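Local coordinates for DUF1254 domain-containing protein (Vibrio parahaemolyticus, PDB 3U07) that is of unknown function but belongs to the DUF1254/DUF1214 family and is probably exported from the cytoplasm by a signal peptide, at residues Glu31-Tyr36 / Ser213-Arg218; Leu111-Met116 / Phe136-Gln141; Ser159-Leu164 / Val203-Pro208. The protein carries 2 engineered substitutions. All coordinates share one frame; numbering follows the deposited sequence.

Interaction 1 of 3, residues Glu31-Tyr36 / Ser213-Arg218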
loop_
_atom_site.group_PDB
_atom_site.type_symbol
_atom_site.label_atom_id
_atom_site.label_comp_id
_atom_site.label_asym_id
_atom_site.label_seq_id
_atom_site.Cartn_x
_atom_site.Cartn_y
_atom_site.Cartn_z
ATOM N N GLU A 31 -11.509 21.256 12.627
ATOM C CA GLU A 31 -10.894 20.923 11.344
ATOM C C GLU A 31 -9.705 19.991 11.560
ATOM O O GLU A 31 -9.544 18.991 10.857
ATOM C CB GLU A 31 -10.404 22.183 10.623
ATOM C CG GLU A 31 -9.732 21.880 9.286
ATOM C CD GLU A 31 -9.187 23.122 8.599
ATOM O OE1 GLU A 31 -9.567 24.241 8.993
ATOM O OE2 GLU A 31 -8.385 22.977 7.654
ATOM N N ASP A 32 -8.861 20.328 12.530
ATOM C CA ASP A 32 -7.703 19.498 12.813
ATOM C C ASP A 32 -8.146 18.144 13.362
ATOM O O ASP A 32 -7.537 17.125 13.063
ATOM C CB ASP A 32 -6.771 20.194 13.809
ATOM C CG ASP A 32 -6.139 21.452 13.236
ATOM O OD1 ASP A 32 -5.930 21.512 12.006
ATOM O OD2 ASP A 32 -5.837 22.376 14.017
ATOM N N ALA A 33 -9.211 18.133 14.160
ATOM C CA ALA A 33 -9.713 16.882 14.727
ATOM C C ALA A 33 -10.124 15.942 13.604
ATOM O O ALA A 33 -9.774 14.765 13.611
ATOM C CB ALA A 33 -10.905 17.153 15.653
ATOM N N TYR A 34 -10.862 16.460 12.626
ATOM C CA TYR A 34 -11.280 15.621 11.521
ATOM C C TYR A 34 -10.083 15.140 10.697
ATOM O O TYR A 34 -10.044 13.986 10.268
ATOM C CB TYR A 34 -12.248 16.359 10.595
ATOM C CG TYR A 34 -12.577 15.544 9.367
ATOM C CD1 TYR A 34 -13.481 14.484 9.431
ATOM C CD2 TYR A 34 -11.924 15.778 8.159
ATOM C CE1 TYR A 34 -13.723 13.675 8.318
ATOM C CE2 TYR A 34 -12.160 14.972 7.040
ATOM C CZ TYR A 34 -13.056 13.928 7.130
ATOM O OH TYR A 34 -13.287 13.144 6.024
ATOM N N ILE A 35 -9.112 16.020 10.463
ATOM C CA ILE A 35 -7.944 15.640 9.676
ATOM C C ILE A 35 -7.164 14.515 10.366
ATOM O O ILE A 35 -6.631 13.630 9.694
ATOM C CB ILE A 35 -7.054 16.874 9.375
ATOM C CG1 ILE A 35 -7.757 17.750 8.324
ATOM C CG2 ILE A 35 -5.689 16.433 8.837
ATOM C CD1 ILE A 35 -7.140 19.125 8.138
ATOM N N TYR A 36 -7.105 14.533 11.696
ATOM C CA TYR A 36 -6.434 13.456 12.431
ATOM C C TYR A 36 -7.254 12.173 12.250
ATOM O O TYR A 36 -6.708 11.098 11.984
ATOM C CB TYR A 36 -6.351 13.777 13.931
ATOM C CG TYR A 36 -6.300 12.541 14.816
ATOM C CD1 TYR A 36 -5.114 11.820 14.991
ATOM C CD2 TYR A 36 -7.458 12.056 15.423
ATOM C CE1 TYR A 36 -5.088 10.639 15.746
ATOM C CE2 TYR A 36 -7.444 10.877 16.182
ATOM C CZ TYR A 36 -6.259 10.174 16.335
ATOM O OH TYR A 36 -6.267 9.003 17.064
ATOM N N SER A 213 -23.843 6.785 9.902
ATOM C CA SER A 213 -23.143 7.214 11.111
ATOM C C SER A 213 -22.332 8.481 10.852
ATOM O O SER A 213 -22.231 8.936 9.712
ATOM C CB SER A 213 -22.205 6.104 11.580
ATOM O OG SER A 213 -21.313 5.726 10.540
ATOM N N THR A 214 -21.768 9.057 11.911
ATOM C CA THR A 214 -20.930 10.255 11.776
ATOM C C THR A 214 -19.467 9.796 11.826
ATOM O O THR A 214 -19.180 8.668 12.243
ATOM C CB THR A 214 -21.134 11.249 12.932
ATOM O OG1 THR A 214 -20.666 10.656 14.147
ATOM C CG2 THR A 214 -22.607 11.625 13.073
ATOM N N TRP A 215 -18.533 10.649 11.420
ATOM C CA TRP A 215 -17.144 10.217 11.464
ATOM C C TRP A 215 -16.684 10.057 12.909
ATOM O O TRP A 215 -15.787 9.270 13.189
ATOM C CB TRP A 215 -16.224 11.182 10.711
ATOM C CG TRP A 215 -16.079 12.542 11.310
ATOM C CD1 TRP A 215 -16.810 13.653 11.002
ATOM C CD2 TRP A 215 -15.091 12.960 12.254
ATOM N NE1 TRP A 215 -16.327 14.741 11.685
ATOM C CE2 TRP A 215 -15.268 14.346 12.459
ATOM C CE3 TRP A 215 -14.061 12.303 12.938
ATOM C CZ2 TRP A 215 -14.464 15.083 13.326
ATOM C CZ3 TRP A 215 -13.260 13.036 13.801
ATOM C CH2 TRP A 215 -13.462 14.413 13.984
ATOM N N LEU A 216 -17.303 10.792 13.829
ATOM C CA LEU A 216 -16.943 10.679 15.237
ATOM C C LEU A 216 -17.219 9.267 15.748
ATOM O O LEU A 216 -16.356 8.664 16.381
ATOM C CB LEU A 216 -17.720 11.684 16.094
ATOM C CG LEU A 216 -17.270 13.146 16.055
ATOM C CD1 LEU A 216 -18.251 13.993 16.856
ATOM C CD2 LEU A 216 -15.856 13.277 16.622
ATOM N N GLU A 217 -18.403 8.726 15.471
ATOM C CA GLU A 217 -18.690 7.385 15.962
ATOM C C GLU A 217 -17.836 6.307 15.309
ATOM O O GLU A 217 -17.433 5.353 15.976
ATOM C CB GLU A 217 -20.187 7.048 15.856
ATOM C CG GLU A 217 -20.862 7.244 14.519
ATOM C CD GLU A 217 -22.367 6.999 14.616
ATOM O OE1 GLU A 217 -23.149 7.968 14.473
ATOM O OE2 GLU A 217 -22.762 5.833 14.848
ATOM N N ARG A 218 -17.530 6.462 14.022
ATOM C CA ARG A 218 -16.698 5.476 13.341
ATOM C C ARG A 218 -15.272 5.514 13.902
ATOM O O ARG A 218 -14.711 4.479 14.257
ATOM C CB ARG A 218 -16.675 5.730 11.828
ATOM C CG ARG A 218 -18.012 5.449 11.124
ATOM C CD ARG A 218 -17.876 5.536 9.603
ATOM N NE ARG A 218 -17.423 6.853 9.157
ATOM C CZ ARG A 218 -18.226 7.850 8.795
ATOM N NH1 ARG A 218 -19.545 7.694 8.810
ATOM N NH2 ARG A 218 -17.707 9.012 8.428
#

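Interaction 2 of 3, residues Leu111-Met116 / Phe136-Gln141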
loop_
_atom_site.group_PDB
_atom_site.type_symbol
_atom_site.label_atom_id
_atom_site.label_comp_id
_atom_site.label_asym_id
_atom_site.label_seq_id
_atom_site.Cartn_x
_atom_site.Cartn_y
_atom_site.Cartn_z
ATOM N N LEU A 111 5.912 -9.253 2.789
ATOM C CA LEU A 111 4.732 -9.423 3.636
ATOM C C LEU A 111 4.558 -8.013 4.199
ATOM O O LEU A 111 5.416 -7.512 4.925
ATOM C CB LEU A 111 4.988 -10.428 4.760
ATOM C CG LEU A 111 3.938 -10.501 5.880
ATOM C CD1 LEU A 111 2.555 -10.770 5.298
ATOM C CD2 LEU A 111 4.332 -11.597 6.859
ATOM N N HIS A 112 3.454 -7.368 3.847
ATOM C CA HIS A 112 3.204 -5.996 4.269
ATOM C C HIS A 112 1.918 -5.867 5.082
ATOM O O HIS A 112 0.848 -6.251 4.618
ATOM C CB HIS A 112 3.134 -5.123 3.012
ATOM C CG HIS A 112 2.793 -3.691 3.273
ATOM N ND1 HIS A 112 2.052 -2.935 2.388
ATOM C CD2 HIS A 112 3.102 -2.868 4.301
ATOM C CE1 HIS A 112 1.917 -1.712 2.863
ATOM N NE2 HIS A 112 2.545 -1.644 4.024
ATOM N N THR A 113 2.024 -5.324 6.293
ATOM C CA THR A 113 0.852 -5.148 7.141
ATOM C C THR A 113 0.735 -3.706 7.591
ATOM O O THR A 113 1.740 -3.031 7.803
ATOM C CB THR A 113 0.903 -6.055 8.409
ATOM O OG1 THR A 113 2.118 -5.809 9.129
ATOM C CG2 THR A 113 0.834 -7.535 8.026
HETATM N N MSE A 114 -0.502 -3.240 7.730
HETATM C CA MSE A 114 -0.764 -1.871 8.160
HETATM C C MSE A 114 -1.908 -1.874 9.157
HETATM O O MSE A 114 -2.803 -2.717 9.074
HETATM C CB MSE A 114 -1.128 -0.996 6.953
HETATM C CG MSE A 114 0.020 -0.837 5.960
HETATM SE SE MSE A 114 -0.429 0.306 4.454
HETATM C CE MSE A 114 -1.457 -1.018 3.500
ATOM N N ASP A 115 -1.879 -0.946 10.104
ATOM C CA ASP A 115 -2.943 -0.886 11.085
ATOM C C ASP A 115 -4.045 0.064 10.639
ATOM O O ASP A 115 -3.930 0.723 9.593
ATOM C CB ASP A 115 -2.407 -0.490 12.471
ATOM C CG ASP A 115 -1.761 0.888 12.504
ATOM O OD1 ASP A 115 -2.224 1.805 11.790
ATOM O OD2 ASP A 115 -0.791 1.056 13.278
HETATM N N MSE A 116 -5.111 0.119 11.435
HETATM C CA MSE A 116 -6.269 0.954 11.135
HETATM C C MSE A 116 -6.034 2.461 11.236
HETATM O O MSE A 116 -6.960 3.248 11.052
HETATM C CB MSE A 116 -7.435 0.535 12.034
HETATM C CG MSE A 116 -7.880 -0.901 11.792
HETATM SE SE MSE A 116 -8.526 -1.168 9.974
HETATM C CE MSE A 116 -10.220 -0.292 10.237
ATOM N N PHE A 136 5.980 -15.254 11.644
ATOM C CA PHE A 136 5.825 -13.884 12.108
ATOM C C PHE A 136 4.568 -13.734 12.937
ATOM O O PHE A 136 3.456 -13.924 12.449
ATOM C CB PHE A 136 5.821 -12.950 10.893
ATOM C CG PHE A 136 7.041 -13.113 10.019
ATOM C CD1 PHE A 136 8.271 -12.615 10.428
ATOM C CD2 PHE A 136 6.966 -13.801 8.813
ATOM C CE1 PHE A 136 9.417 -12.797 9.647
ATOM C CE2 PHE A 136 8.109 -13.989 8.023
ATOM C CZ PHE A 136 9.335 -13.485 8.445
HETATM N N MSE A 137 4.756 -13.404 14.208
HETATM C CA MSE A 137 3.630 -13.266 15.108
HETATM C C MSE A 137 3.214 -11.821 15.309
HETATM O O MSE A 137 4.039 -10.960 15.600
HETATM C CB MSE A 137 3.959 -13.909 16.467
HETATM C CG MSE A 137 2.765 -14.000 17.414
HETATM SE SE MSE A 137 3.150 -14.944 19.093
HETATM C CE MSE A 137 3.643 -13.411 20.119
ATOM N N PHE A 138 1.922 -11.572 15.138
ATOM C CA PHE A 138 1.352 -10.251 15.326
ATOM C C PHE A 138 0.524 -10.317 16.598
ATOM O O PHE A 138 -0.361 -11.164 16.727
ATOM C CB PHE A 138 0.465 -9.885 14.133
ATOM C CG PHE A 138 1.219 -9.787 12.850
ATOM C CD1 PHE A 138 1.626 -10.939 12.181
ATOM C CD2 PHE A 138 1.593 -8.543 12.347
ATOM C CE1 PHE A 138 2.401 -10.856 11.025
ATOM C CE2 PHE A 138 2.368 -8.444 11.190
ATOM C CZ PHE A 138 2.773 -9.603 10.531
ATOM N N ALA A 139 0.819 -9.430 17.541
ATOM C CA ALA A 139 0.095 -9.418 18.801
ATOM C C ALA A 139 -0.327 -8.012 19.152
ATOM O O ALA A 139 0.328 -7.042 18.752
ATOM C CB ALA A 139 0.977 -9.994 19.920
ATOM N N ALA A 140 -1.433 -7.928 19.889
ATOM C CA ALA A 140 -1.918 -6.657 20.299
ATOM C C ALA A 140 -0.849 -6.113 21.181
ATOM O O ALA A 140 -0.091 -6.847 21.877
ATOM C CB ALA A 140 -3.220 -6.722 21.059
ATOM N N GLN A 141 -0.774 -4.822 21.118
ATOM C CA GLN A 141 0.191 -4.131 21.886
ATOM C C GLN A 141 0.199 -4.478 23.378
ATOM O O GLN A 141 1.279 -4.549 23.953
ATOM C CB GLN A 141 -0.035 -2.670 21.608
ATOM C CG GLN A 141 0.999 -1.809 22.238
ATOM C CD GLN A 141 2.380 -2.005 21.633
ATOM O OE1 GLN A 141 3.225 -2.700 22.183
ATOM N NE2 GLN A 141 2.612 -1.381 20.490
#

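Interaction 3 of 3, residues Ser159-Leu164 / Val203-Pro208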
loop_
_atom_site.group_PDB
_atom_site.type_symbol
_atom_site.label_atom_id
_atom_site.label_comp_id
_atom_site.label_asym_id
_atom_site.label_seq_id
_atom_site.Cartn_x
_atom_site.Cartn_y
_atom_site.Cartn_z
ATOM N N SER A 159 -3.804 -1.574 16.462
ATOM C CA SER A 159 -5.216 -1.764 16.139
ATOM C C SER A 159 -5.379 -3.286 16.116
ATOM O O SER A 159 -4.483 -3.996 15.656
ATOM C CB SER A 159 -5.589 -1.159 14.775
ATOM O OG SER A 159 -4.992 -1.856 13.693
ATOM N N ASN A 160 -6.492 -3.800 16.630
ATOM C CA ASN A 160 -6.680 -5.249 16.644
ATOM C C ASN A 160 -6.883 -5.806 15.248
ATOM O O ASN A 160 -6.599 -6.972 14.992
ATOM C CB ASN A 160 -7.844 -5.639 17.552
ATOM C CG ASN A 160 -7.550 -5.366 19.013
ATOM O OD1 ASN A 160 -6.409 -5.495 19.457
ATOM N ND2 ASN A 160 -8.581 -5.001 19.773
ATOM N N LEU A 161 -7.372 -4.962 14.344
ATOM C CA LEU A 161 -7.571 -5.366 12.958
ATOM C C LEU A 161 -6.392 -4.803 12.170
ATOM O O LEU A 161 -6.064 -3.619 12.289
ATOM C CB LEU A 161 -8.876 -4.779 12.407
ATOM C CG LEU A 161 -10.193 -5.216 13.054
ATOM C CD1 LEU A 161 -11.330 -4.350 12.520
ATOM C CD2 LEU A 161 -10.454 -6.690 12.760
ATOM N N VAL A 162 -5.733 -5.644 11.383
ATOM C CA VAL A 162 -4.609 -5.165 10.591
ATOM C C VAL A 162 -4.723 -5.707 9.172
ATOM O O VAL A 162 -5.005 -6.892 8.963
ATOM C CB VAL A 162 -3.235 -5.575 11.216
ATOM C CG1 VAL A 162 -3.339 -5.632 12.734
ATOM C CG2 VAL A 162 -2.775 -6.887 10.667
ATOM N N LYS A 163 -4.525 -4.836 8.192
ATOM C CA LYS A 163 -4.628 -5.257 6.801
ATOM C C LYS A 163 -3.335 -5.934 6.364
ATOM O O LYS A 163 -2.244 -5.408 6.573
ATOM C CB LYS A 163 -4.947 -4.048 5.915
ATOM C CG LYS A 163 -5.068 -4.352 4.416
ATOM C CD LYS A 163 -5.724 -3.186 3.680
ATOM C CE LYS A 163 -5.514 -3.255 2.169
ATOM N NZ LYS A 163 -5.630 -4.635 1.614
ATOM N N LEU A 164 -3.464 -7.116 5.770
ATOM C CA LEU A 164 -2.305 -7.870 5.316
ATOM C C LEU A 164 -2.275 -8.011 3.803
ATOM O O LEU A 164 -3.294 -8.304 3.178
ATOM C CB LEU A 164 -2.305 -9.264 5.952
ATOM C CG LEU A 164 -1.187 -10.246 5.574
ATOM C CD1 LEU A 164 -1.117 -11.361 6.612
ATOM C CD2 LEU A 164 -1.431 -10.827 4.182
ATOM N N VAL A 203 -13.442 -12.527 18.689
ATOM C CA VAL A 203 -14.288 -11.400 19.042
ATOM C C VAL A 203 -15.291 -11.133 17.926
ATOM O O VAL A 203 -14.944 -11.177 16.743
ATOM C CB VAL A 203 -13.442 -10.134 19.291
ATOM C CG1 VAL A 203 -14.344 -8.920 19.493
ATOM C CG2 VAL A 203 -12.563 -10.348 20.515
ATOM N N GLN A 204 -16.541 -10.885 18.309
ATOM C CA GLN A 204 -17.597 -10.590 17.348
ATOM C C GLN A 204 -17.950 -9.119 17.524
ATOM O O GLN A 204 -18.395 -8.702 18.588
ATOM C CB GLN A 204 -18.832 -11.459 17.609
ATOM C CG GLN A 204 -18.588 -12.964 17.513
ATOM C CD GLN A 204 -17.938 -13.372 16.203
ATOM O OE1 GLN A 204 -18.167 -12.752 15.165
ATOM N NE2 GLN A 204 -17.135 -14.429 16.242
ATOM N N ARG A 205 -17.748 -8.335 16.473
ATOM C CA ARG A 205 -18.016 -6.901 16.521
ATOM C C ARG A 205 -19.355 -6.508 15.914
ATOM O O ARG A 205 -19.906 -7.225 15.082
ATOM C CB ARG A 205 -16.916 -6.150 15.760
ATOM C CG ARG A 205 -15.502 -6.373 16.273
ATOM C CD ARG A 205 -14.462 -5.934 15.245
ATOM N NE ARG A 205 -13.104 -5.997 15.786
ATOM C CZ ARG A 205 -12.380 -7.102 15.902
ATOM N NH1 ARG A 205 -12.861 -8.276 15.505
ATOM N NH2 ARG A 205 -11.170 -7.033 16.432
ATOM N N THR A 206 -19.873 -5.366 16.349
ATOM C CA THR A 206 -21.104 -4.818 15.796
ATOM C C THR A 206 -20.571 -3.557 15.106
ATOM O O THR A 206 -20.175 -2.588 15.754
ATOM C CB THR A 206 -22.132 -4.476 16.902
ATOM O OG1 THR A 206 -21.570 -3.526 17.812
ATOM C CG2 THR A 206 -22.498 -5.727 17.673
ATOM N N TYR A 207 -20.542 -3.595 13.781
ATOM C CA TYR A 207 -19.992 -2.511 12.972
ATOM C C TYR A 207 -20.909 -1.355 12.610
ATOM O O TYR A 207 -21.990 -1.562 12.065
ATOM C CB TYR A 207 -19.442 -3.094 11.671
ATOM C CG TYR A 207 -18.359 -4.130 11.849
ATOM C CD1 TYR A 207 -17.073 -3.759 12.243
ATOM C CD2 TYR A 207 -18.609 -5.480 11.593
ATOM C CE1 TYR A 207 -16.059 -4.704 12.371
ATOM C CE2 TYR A 207 -17.600 -6.437 11.720
ATOM C CZ TYR A 207 -16.325 -6.036 12.106
ATOM O OH TYR A 207 -15.308 -6.958 12.202
ATOM N N PRO A 208 -20.469 -0.114 12.880
ATOM C CA PRO A 208 -21.277 1.067 12.559
ATOM C C PRO A 208 -21.380 1.148 11.040
ATOM O O PRO A 208 -20.392 0.910 10.342
ATOM C CB PRO A 208 -20.447 2.227 13.117
ATOM C CG PRO A 208 -19.571 1.586 14.156
ATOM C CD PRO A 208 -19.201 0.281 13.519
#

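Interaction 1 of 3, residues Glu31-Tyr36 / Ser213-Arg218
Tyr34 sets its CG opposite the backbone N (chi1 174°), while Trp215 tucks its CG between the backbone N and the carbonyl carbon (chi1 67°). These two turns bring the rings into a T-shaped (edge-to-face) stack. The tyrosine supplies the edge and the indole the face. The centroids of the Tyr34 ring and the five-membered ring of Trp215 lie 4.8 Å apart, and the planes stand at 83°. Tyr34 CD1 leads the edge. It sits over the middle of the indole, 3.5 Å from Trp215 CE2. The backbone of the same tyrosine shares this face: Tyr34 CA makes a CH-pi contact, 3.9 Å from the centroid of the Trp215 six-membered ring. Ala33 CB adds a smaller apolar touch to Trp215 CH2 at 4.1 Å. Leu216 CD2 covers the opposite face toward its rim. Trp215 NE1 is hydrogen-bonded to Ala259 O, which should help fix the rotation of the indole.

A capping box starts the helix that carries the tryptophan. Glu217 N donates to Thr214 OG1 at 3.3 Å, and Thr214 N donates to Glu217 OE1 at 3.1 Å. The contact joins helix 26-52 to the first turn of helix 215-224. Arg218 makes a second link between them through its salt bridge to Asp41. Glu263 of helix 253-273 touches the side chains of both Tyr34 and Trp215, and helix 233-239 lays Tyr239 against Ala33.

Interaction 2 of 3, residues Leu111-Met116 / Phe136-Gln141
Leu111 and Thr113 point their side chains at Phe136 and Phe138 across the interior of a two-sheet beta sandwich. Strand 109-115 belongs to the antiparallel sheet and strand 134-140 to the mixed sheet. The two strands run almost parallel, with segment axes at 4° and 11.3 Å apart. No backbone bond joins them at this spacing, so the side chains alone bridge the gap.

The Leu111 and Phe136 side chains run past one another, pointing opposite ways. In the leucine, chi1 of 168° swings CG away from the backbone N, and the CD2 branch does the touching. Leu111 CD2 lies 4.0 Å from Phe136 CD2, and it meets that ring obliquely. Leu111 CD2 also reaches the edge of the Phe138 ring, near its plane, 4.5 Å from Phe138 CZ. One branch of Leu111 thus touches both aromatic side chains, the second only at long range.

The Thr113 and Phe138 side chains approach from opposing sides. Both branches of the threonine bear on one corner of the ring, with Thr113 CG2 3.6 Å from Phe138 CE2. The hydroxyl has its polar partner elsewhere, in Asn121 OD1 on the neighbouring strand 120-125.

Residues of both sheets add to this interior. Phe136 stacks on Phe124, and Phe138 packs on Ala122, Val96, Val98 and Val155. All four residues of the contact are buried. The shortest approach is that of Thr113 OG1, which comes obliquely upon the Phe138 ring, 3.4 Å from Phe138 CE2.

Interaction 3 of 3, residues Ser159-Leu164 / Val203-Pro208
Leu161 lies over one face of the Arg205 guanidinium, and this apolar cover makes up most of the contact. Leu161 CD2 stands above the centre of the group, 3.7 Å from Arg205 CZ. Leu161 CG follows behind, 4.0 Å from Arg205 NH2. The side chains pass alongside each other, and the stretched-out arginine (chi3 173°) brings its head group to the leucine. Asn160 comes from another side: Asn160 CB meets the edge of the guanidinium near its plane, 3.8 Å from Arg205 NH2.

In fold terms, the loop between helices 191-195 and 215-224 here packs against the start of strand 161-169 and the residue before it. That strand belongs to the antiparallel sheet of the sandwich.

The polar bonds run to aspartates outside the two segments. Arg205 NH2 forms a salt bridge with Asp90, and NE forms another with Asp225. Asn160 ND2 bonds to the other oxygen of Asp225, so one carboxylate ties strand start and loop together. Two acidic partners probably favour the charged arginine.

Within the loop, Arg205 CB rests on one face of the Tyr207 ring, toward the rim. Tyr207 packs in turn on Tyr44, Tyr48 and Val52 of helix 26-52.

Overall arrangement
Interactions 2 and 3 share a sheet, since strands 109-115 and 161-169 are neighbours in it. Their centres are 13 Å apart. They join directly: Met114 O and Lys163 N lie 2.9 Å apart, and Met116 N and Ser159 OG 3.0 Å apart, both probable hydrogen bonds. Interaction 1 belongs to the helical part of the chain. Its centre is about 18 Å from that of interaction 3, and their nearest atoms are about 4 Å apart, without touching. Interaction 2 is farther, about 24 Å between centres. The long helix 26-52 connects the regions, because it carries one side of interaction 1 and also packs on Leu161 and Tyr207. In sequence, residues 31-36 and 213-218 bracket both other contacts.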